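Local coordinates for hypothetical protein Atu2144 (Agrobacterium tumefaciens, PDB 2ODF) that is of unknown function but belongs to the N-formylglutamate amidohydrolase family and is probably a hydrolase related to zinc-dependent exopeptidases, at residues A[37-42]-A[84-89]; A[148-153]-A[217-222]. One frame throughout, in Å; residues are numbered along the deposited sequence.

Interaction 1 of 2, residues A[37-42]-A[84-89]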
ATOM      1  N   THR A  37      10.930 -13.044  12.245  1.00 17.36           N
ATOM      2  CA  THR A  37      11.935 -11.996  12.312  1.00 17.95           C
ATOM      3  C   THR A  37      11.309 -10.580  12.396  1.00 18.29           C
ATOM      4  O   THR A  37      10.408 -10.233  11.642  1.00 17.82           O
ATOM      5  CB  THR A  37      12.896 -12.045  11.137  1.00 17.86           C
ATOM      6  OG1 THR A  37      13.427 -13.383  11.005  1.00 18.29           O
ATOM      7  CG2 THR A  37      14.040 -11.056  11.365  1.00 17.29           C
ATOM      8  N   ILE A  38      11.784  -9.809  13.362  1.00 19.27           N
ATOM      9  CA  ILE A  38      11.393  -8.409  13.532  1.00 19.30           C
ATOM     10  C   ILE A  38      12.563  -7.589  12.996  1.00 19.83           C
ATOM     11  O   ILE A  38      13.704  -7.770  13.453  1.00 19.15           O
ATOM     12  CB  ILE A  38      11.160  -8.022  15.025  1.00 20.28           C
ATOM     13  CG1 ILE A  38      10.205  -8.988  15.752  1.00 20.14           C
ATOM     14  CG2 ILE A  38      10.643  -6.569  15.126  1.00 18.83           C
ATOM     15  CD1 ILE A  38       8.854  -9.181  15.095  1.00 20.04           C
ATOM     16  N   PRO A  39      12.300  -6.675  12.038  1.00 19.28           N
ATOM     17  CA  PRO A  39      13.372  -5.806  11.579  1.00 19.74           C
ATOM     18  C   PRO A  39      13.991  -5.061  12.760  1.00 19.30           C
ATOM     19  O   PRO A  39      13.282  -4.719  13.700  1.00 17.68           O
ATOM     20  CB  PRO A  39      12.670  -4.827  10.637  1.00 19.90           C
ATOM     21  CG  PRO A  39      11.454  -5.517  10.207  1.00 19.03           C
ATOM     22  CD  PRO A  39      11.028  -6.380  11.347  1.00 19.64           C
ATOM     23  N   GLN A  40      15.301  -4.870  12.698  1.00 20.85           N
ATOM     24  CA  GLN A  40      16.089  -4.278  13.776  1.00 22.42           C
ATOM     25  C   GLN A  40      15.454  -2.967  14.233  1.00 22.58           C
ATOM     26  O   GLN A  40      15.339  -2.720  15.422  1.00 23.61           O
ATOM     27  CB  GLN A  40      17.538  -4.054  13.308  1.00 22.91           C
ATOM     28  CG  GLN A  40      18.528  -3.820  14.467  1.00 24.25           C
ATOM     29  CD  GLN A  40      19.861  -3.216  14.005  1.00 26.10           C
ATOM     30  OE1 GLN A  40      20.884  -3.906  13.999  1.00 35.50           O
ATOM     31  NE2 GLN A  40      19.855  -1.931  13.630  1.00 28.72           N
ATOM     32  N   LYS A  41      14.987  -2.150  13.298  1.00 22.83           N
ATOM     33  CA  LYS A  41      14.453  -0.842  13.663  1.00 23.29           C
ATOM     34  C   LYS A  41      13.324  -0.914  14.715  1.00 21.96           C
ATOM     35  O   LYS A  41      13.113   0.038  15.459  1.00 21.18           O
ATOM     36  CB  LYS A  41      14.015  -0.061  12.408  1.00 23.93           C
ATOM     37  CG  LYS A  41      12.803  -0.569  11.707  1.00 27.03           C
ATOM     38  CD  LYS A  41      12.296   0.427  10.599  1.00 27.46           C
ATOM     39  CE  LYS A  41      11.281   1.467  11.114  1.00 31.66           C
ATOM     40  NZ  LYS A  41      10.295   1.963  10.039  1.00 32.48           N
ATOM     41  N   TYR A  42      12.618  -2.041  14.790  1.00 20.72           N
ATOM     42  CA  TYR A  42      11.470  -2.165  15.687  1.00 20.56           C
ATOM     43  C   TYR A  42      11.805  -2.684  17.060  1.00 19.92           C
ATOM     44  O   TYR A  42      10.966  -2.654  17.936  1.00 19.73           O
ATOM     45  CB  TYR A  42      10.358  -3.026  15.044  1.00 20.16           C
ATOM     46  CG  TYR A  42       9.784  -2.340  13.846  1.00 18.07           C
ATOM     47  CD1 TYR A  42       8.924  -1.257  13.986  1.00 19.22           C
ATOM     48  CD2 TYR A  42      10.168  -2.708  12.585  1.00 20.34           C
ATOM     49  CE1 TYR A  42       8.418  -0.597  12.889  1.00 19.91           C
ATOM     50  CE2 TYR A  42       9.690  -2.059  11.479  1.00 19.28           C
ATOM     51  CZ  TYR A  42       8.811  -0.992  11.630  1.00 20.55           C
ATOM     52  OH  TYR A  42       8.361  -0.325  10.510  1.00 18.69           O
ATOM     53  N   ARG A  84       4.537 -11.213  10.712  1.00 16.77           N
ATOM     54  CA  ARG A  84       3.160 -10.746  10.550  1.00 17.13           C
ATOM     55  C   ARG A  84       2.791  -9.684  11.609  1.00 17.23           C
ATOM     56  O   ARG A  84       1.752  -9.018  11.485  1.00 16.66           O
ATOM     57  CB  ARG A  84       2.177 -11.920  10.673  1.00 16.22           C
ATOM     58  CG  ARG A  84       2.153 -12.590  12.089  1.00 16.50           C
ATOM     59  CD  ARG A  84       1.152 -13.719  12.186  1.00 18.62           C
ATOM     60  NE  ARG A  84      -0.204 -13.257  11.919  1.00 18.29           N
ATOM     61  CZ  ARG A  84      -1.301 -13.995  12.005  1.00 20.83           C
ATOM     62  NH1 ARG A  84      -1.229 -15.275  12.325  1.00 24.22           N
ATOM     63  NH2 ARG A  84      -2.473 -13.452  11.732  1.00 21.73           N
ATOM     64  N   LEU A  85       3.575  -9.604  12.686  1.00 17.57           N
ATOM     65  CA  LEU A  85       3.353  -8.544  13.691  1.00 17.60           C
ATOM     66  C   LEU A  85       3.633  -7.156  13.147  1.00 17.41           C
ATOM     67  O   LEU A  85       2.980  -6.193  13.580  1.00 17.64           O
ATOM     68  CB  LEU A  85       4.180  -8.768  14.942  1.00 18.43           C
ATOM     69  CG  LEU A  85       3.776  -9.936  15.839  1.00 18.26           C
ATOM     70  CD1 LEU A  85       4.897 -10.164  16.824  1.00 18.92           C
ATOM     71  CD2 LEU A  85       2.495  -9.682  16.528  1.00 19.48           C
ATOM     72  N   VAL A  86       4.576  -7.043  12.209  1.00 16.54           N
ATOM     73  CA  VAL A  86       4.892  -5.778  11.583  1.00 17.44           C
ATOM     74  C   VAL A  86       3.877  -5.472  10.465  1.00 17.72           C
ATOM     75  O   VAL A  86       3.287  -4.391  10.412  1.00 17.41           O
ATOM     76  CB  VAL A  86       6.349  -5.729  11.060  1.00 18.14           C
ATOM     77  CG1 VAL A  86       6.649  -4.337  10.459  1.00 17.13           C
ATOM     78  CG2 VAL A  86       7.322  -5.998  12.219  1.00 16.85           C
ATOM     79  N   TYR A  87       3.640  -6.451   9.602  1.00 17.13           N
ATOM     80  CA  TYR A  87       2.586  -6.338   8.594  1.00 16.62           C
ATOM     81  C   TYR A  87       2.117  -7.752   8.262  1.00 16.57           C
ATOM     82  O   TYR A  87       2.930  -8.595   7.832  1.00 17.86           O
ATOM     83  CB  TYR A  87       3.035  -5.590   7.307  1.00 16.24           C
ATOM     84  CG  TYR A  87       1.831  -5.242   6.459  1.00 16.49           C
ATOM     85  CD1 TYR A  87       1.082  -6.248   5.847  1.00 17.87           C
ATOM     86  CD2 TYR A  87       1.375  -3.934   6.335  1.00 17.47           C
ATOM     87  CE1 TYR A  87      -0.070  -5.957   5.133  1.00 16.77           C
ATOM     88  CE2 TYR A  87       0.227  -3.643   5.603  1.00 16.12           C
ATOM     89  CZ  TYR A  87      -0.506  -4.676   5.017  1.00 16.55           C
ATOM     90  OH  TYR A  87      -1.681  -4.444   4.305  1.00 14.82           O
ATOM     91  N   ASP A  88       0.825  -8.010   8.457  1.00 16.22           N
ATOM     92  CA  ASP A  88       0.229  -9.298   8.104  1.00 15.71           C
ATOM     93  C   ASP A  88      -0.096  -9.275   6.620  1.00 15.50           C
ATOM     94  O   ASP A  88      -1.088  -8.691   6.197  1.00 14.59           O
ATOM     95  CB  ASP A  88      -1.030  -9.586   8.936  1.00 15.37           C
ATOM     96  CG  ASP A  88      -1.544 -11.011   8.740  1.00 16.47           C
ATOM     97  OD1 ASP A  88      -1.237 -11.620   7.685  1.00 18.82           O
ATOM     98  OD2 ASP A  88      -2.239 -11.517   9.644  1.00 18.99           O
ATOM     99  N   CYS A  89       0.767  -9.900   5.826  1.00 15.87           N
ATOM    100  CA  CYS A  89       0.630  -9.833   4.370  1.00 16.21           C
ATOM    101  C   CYS A  89      -0.621 -10.536   3.842  1.00 16.75           C
ATOM    102  O   CYS A  89      -0.951 -10.392   2.666  1.00 18.05           O
ATOM    103  CB  CYS A  89       1.878 -10.355   3.704  1.00 16.35           C
ATOM    104  SG  CYS A  89       3.218  -9.201   3.794  1.00 19.52           S
TER
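Val86 reaches across to Pro39 and Tyr42 with one methyl for each, and these apolar touches carry the contact. CG2 of Val86 lies 3.8 Å from CD of Pro39, the two side chains passing each other in opposite directions. The second branch, CG1 of Val86, meets the aromatic ring of Tyr42 at an oblique angle, 3.9 Å from its CE2. With chi1 at -177°, CG1 is trans to the backbone N and CG2 trans to the carbonyl carbon, which divides the methyls between the two partners. Ile38 adds a looser approach, its CD1 standing 4.4 Å from CD1 of Leu85.

Hydrogen bonds hold each segment in shape but do not cross between them. In 37-42 the amide N of Tyr42 donates to O of Pro39 at 3.0 Å, closing the short 3-10 turn of residues 40-42. The Tyr42 ring carries Lys41 CG over one face, 3.4 Å above its plane and offset toward the rim, and Pro39 CB at its edge. OH of Tyr42 lies 3.0 Å from Lys41 NZ, which donates to it, and also bonds to Glu118 OE2 of helix 116-143.

In 84-89 a salt bridge joins Arg84 NH2 to Asp88 OD2 over 2.9 Å. The acid is met on its syn side, yet the N-H...O angle is 132° and the acceptor lies 33° out of the guanidinium plane, a bent bond. The other oxygen, OD1 of Asp88, bonds to His33.

The segments come from the loops after strands 27-31 and 77-80, and a backbone hydrogen bond from Thr37 to Ser83 ties these loops beside the contact. Val86 also packs on Leu126 of helix 116-143. With no polar bond between the two segments themselves and 178 Å² buried, their direct cohesion rests on dispersion and on keeping apolar surface from water.

Interaction 2 of 2, residues A[148-153]-A[217-222]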
ATOM      1  N   VAL A 148      -1.143 -22.606 -13.345  1.00 21.59           N
ATOM      2  CA  VAL A 148      -0.768 -22.115 -12.009  1.00 20.98           C
ATOM      3  C   VAL A 148      -1.830 -22.523 -11.001  1.00 18.94           C
ATOM      4  O   VAL A 148      -3.022 -22.320 -11.242  1.00 19.18           O
ATOM      5  CB  VAL A 148      -0.653 -20.587 -11.946  1.00 20.32           C
ATOM      6  CG1 VAL A 148      -0.249 -20.180 -10.534  1.00 21.65           C
ATOM      7  CG2 VAL A 148       0.335 -20.063 -13.004  1.00 21.27           C
ATOM      8  N   VAL A 149      -1.400 -23.161  -9.919  1.00 17.64           N
ATOM      9  CA  VAL A 149      -2.284 -23.594  -8.848  1.00 17.41           C
ATOM     10  C   VAL A 149      -1.746 -22.893  -7.591  1.00 16.86           C
ATOM     11  O   VAL A 149      -0.606 -23.133  -7.157  1.00 15.55           O
ATOM     12  CB  VAL A 149      -2.297 -25.135  -8.637  1.00 17.69           C
ATOM     13  CG1 VAL A 149      -3.192 -25.526  -7.434  1.00 15.65           C
ATOM     14  CG2 VAL A 149      -2.732 -25.922  -9.922  1.00 17.12           C
ATOM     15  N   VAL A 150      -2.550 -21.995  -7.034  1.00 16.31           N
ATOM     16  CA  VAL A 150      -2.076 -21.138  -5.935  1.00 16.72           C
ATOM     17  C   VAL A 150      -2.369 -21.827  -4.632  1.00 16.07           C
ATOM     18  O   VAL A 150      -3.518 -22.049  -4.291  1.00 16.61           O
ATOM     19  CB  VAL A 150      -2.727 -19.731  -5.987  1.00 16.58           C
ATOM     20  CG1 VAL A 150      -2.233 -18.820  -4.800  1.00 16.91           C
ATOM     21  CG2 VAL A 150      -2.439 -19.089  -7.343  1.00 17.09           C
ATOM     22  N   VAL A 151      -1.323 -22.132  -3.874  1.00 16.18           N
ATOM     23  CA  VAL A 151      -1.500 -22.893  -2.647  1.00 16.75           C
ATOM     24  C   VAL A 151      -0.809 -22.132  -1.544  1.00 16.98           C
ATOM     25  O   VAL A 151       0.403 -21.963  -1.595  1.00 17.44           O
ATOM     26  CB  VAL A 151      -0.883 -24.310  -2.749  1.00 17.43           C
ATOM     27  CG1 VAL A 151      -1.046 -25.051  -1.395  1.00 16.67           C
ATOM     28  CG2 VAL A 151      -1.508 -25.104  -3.922  1.00 17.69           C
ATOM     29  N   THR A 152      -1.569 -21.656  -0.564  1.00 16.88           N
ATOM     30  CA  THR A 152      -0.976 -21.005   0.607  1.00 17.09           C
ATOM     31  C   THR A 152      -0.905 -21.966   1.809  1.00 16.90           C
ATOM     32  O   THR A 152      -1.770 -22.837   2.009  1.00 16.07           O
ATOM     33  CB  THR A 152      -1.703 -19.702   0.981  1.00 17.38           C
ATOM     34  OG1 THR A 152      -2.902 -19.989   1.688  1.00 18.54           O
ATOM     35  CG2 THR A 152      -2.088 -18.888  -0.258  1.00 18.13           C
ATOM     36  N   ILE A 153       0.156 -21.803   2.594  1.00 15.90           N
ATOM     37  CA  ILE A 153       0.452 -22.713   3.708  1.00 16.64           C
ATOM     38  C   ILE A 153       0.509 -21.950   5.017  1.00 16.62           C
ATOM     39  O   ILE A 153       1.315 -21.016   5.180  1.00 16.92           O
ATOM     40  CB  ILE A 153       1.829 -23.435   3.509  1.00 16.85           C
ATOM     41  CG1 ILE A 153       1.909 -24.152   2.153  1.00 18.11           C
ATOM     42  CG2 ILE A 153       2.136 -24.354   4.670  1.00 15.70           C
ATOM     43  CD1 ILE A 153       0.896 -25.271   1.928  1.00 14.43           C
ATOM     44  N   ASP A 217      -7.812 -14.383 -11.823  1.00 19.62           N
ATOM     45  CA  ASP A 217      -7.349 -15.063 -13.004  1.00 19.98           C
ATOM     46  C   ASP A 217      -7.950 -16.472 -13.161  1.00 19.29           C
ATOM     47  O   ASP A 217      -7.512 -17.212 -14.010  1.00 18.50           O
ATOM     48  CB  ASP A 217      -5.805 -15.137 -12.999  1.00 21.06           C
ATOM     49  CG  ASP A 217      -5.138 -13.858 -13.556  1.00 24.95           C
ATOM     50  OD1 ASP A 217      -5.674 -13.226 -14.499  1.00 31.88           O
ATOM     51  OD2 ASP A 217      -4.053 -13.503 -13.084  1.00 29.42           O
ATOM     52  N   GLY A 218      -8.918 -16.845 -12.330  1.00 18.64           N
ATOM     53  CA  GLY A 218      -9.609 -18.136 -12.463  1.00 18.68           C
ATOM     54  C   GLY A 218      -8.780 -19.356 -12.127  1.00 18.80           C
ATOM     55  O   GLY A 218      -9.065 -20.480 -12.571  1.00 18.40           O
ATOM     56  N   LEU A 219      -7.739 -19.140 -11.323  1.00 18.10           N
ATOM     57  CA  LEU A 219      -6.763 -20.166 -11.042  1.00 17.42           C
ATOM     58  C   LEU A 219      -7.250 -21.080  -9.918  1.00 17.67           C
ATOM     59  O   LEU A 219      -7.860 -20.616  -8.940  1.00 16.27           O
ATOM     60  CB  LEU A 219      -5.443 -19.503 -10.599  1.00 17.22           C
ATOM     61  CG  LEU A 219      -4.781 -18.482 -11.508  1.00 16.36           C
ATOM     62  CD1 LEU A 219      -3.491 -17.903 -10.864  1.00 17.12           C
ATOM     63  CD2 LEU A 219      -4.475 -19.048 -12.875  1.00 17.61           C
ATOM     64  N   LEU A 220      -6.961 -22.373 -10.053  1.00 16.77           N
ATOM     65  CA  LEU A 220      -7.209 -23.302  -8.977  1.00 17.47           C
ATOM     66  C   LEU A 220      -6.419 -22.820  -7.764  1.00 17.17           C
ATOM     67  O   LEU A 220      -5.298 -22.292  -7.884  1.00 16.49           O
ATOM     68  CB  LEU A 220      -6.776 -24.723  -9.362  1.00 17.42           C
ATOM     69  CG  LEU A 220      -7.559 -25.476 -10.453  1.00 19.57           C
ATOM     70  CD1 LEU A 220      -6.860 -26.779 -10.889  1.00 16.18           C
ATOM     71  CD2 LEU A 220      -8.980 -25.774  -9.983  1.00 15.09           C
ATOM     72  N   ASN A 221      -6.987 -23.008  -6.590  1.00 16.97           N
ATOM     73  CA  ASN A 221      -6.357 -22.493  -5.407  1.00 16.67           C
ATOM     74  C   ASN A 221      -6.885 -23.104  -4.144  1.00 16.05           C
ATOM     75  O   ASN A 221      -7.996 -23.575  -4.090  1.00 17.04           O
ATOM     76  CB  ASN A 221      -6.542 -20.970  -5.348  1.00 16.40           C
ATOM     77  CG  ASN A 221      -7.978 -20.563  -5.255  1.00 17.26           C
ATOM     78  OD1 ASN A 221      -8.724 -20.542  -6.270  1.00 19.25           O
ATOM     79  ND2 ASN A 221      -8.392 -20.208  -4.056  1.00 11.98           N
ATOM     80  N   VAL A 222      -6.074 -23.057  -3.112  1.00 16.43           N
ATOM     81  CA  VAL A 222      -6.517 -23.485  -1.803  1.00 16.00           C
ATOM     82  C   VAL A 222      -5.594 -22.882  -0.755  1.00 15.58           C
ATOM     83  O   VAL A 222      -4.437 -22.578  -0.999  1.00 15.71           O
ATOM     84  CB  VAL A 222      -6.520 -25.053  -1.689  1.00 16.68           C
ATOM     85  CG1 VAL A 222      -5.044 -25.604  -1.637  1.00 14.91           C
ATOM     86  CG2 VAL A 222      -7.304 -25.519  -0.484  1.00 17.28           C
TER
HETATM   87  O   HOH W   1      -5.305 -23.223 -12.216  1.00 18.62           O
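Val150 uses both its amide and its carbonyl to join the parallel strands 149-153 and 220-222, whose axes run 6° apart in direction. Its N donates to O of Leu220 at 2.9 Å, with an angle of 162° at the hydrogen and the donor 20° from the carbonyl plane. Its O accepts from N of Val222 at 3.0 Å, almost in line with the C=O bond. The ladder continues where N of Thr152 reaches O of Val222, also at 3.0 Å. Val150 is thus paired with Asn221, and Val151 with Val222, in parallel register.

Before Val150 a water takes over the pairing. It donates to O of Val148 over 2.6 Å and accepts from N of Leu220 over 2.9 Å, satisfying both polar atoms where the backbones stand too far apart to bond directly. The CA of Asn221 adds a CA-H...O contact to O of Val150, 3.1 Å long.

Around this ladder the side chains close up. CD1 of Leu219 touches two valine methyls, lying 3.9 Å from CG2 of Val150 and also against CG1 of Val148. On the other face of the sheet, the CG1 methyls of Val151 and Val222 meet at 4.0 Å, their side chains running alongside each other.

Both strands belong to the central mixed sheet. Strand 149-156 bonds on its other edge to strand 27-31, through the backbones of Val149 and Val151. Leu219 packs on Ile138 of helix 116-143, whereas Val149 and Val222 meet Leu179 of helix 178-186, so helices cover both faces of the sheet.

Both segments of interaction 1 precede those of interaction 2 in the sequence. Their centres are 26 Å apart, on opposite sides of the chain's centre, and the nearest atoms stay about 9 Å from one another without touching. The central mixed sheet relates them: interaction 1 joins loops that follow the neighbouring strands 27-31 and 77-80, whereas interaction 2 pairs strands 149-156 and 220-227, the former bonded to 27-31. Helix 116-143 packs against both contacts. One contact is therefore loop packing beyond the strands and the other backbone pairing within them, both within the N-formylglutamate amidohydrolase-like region of the chain.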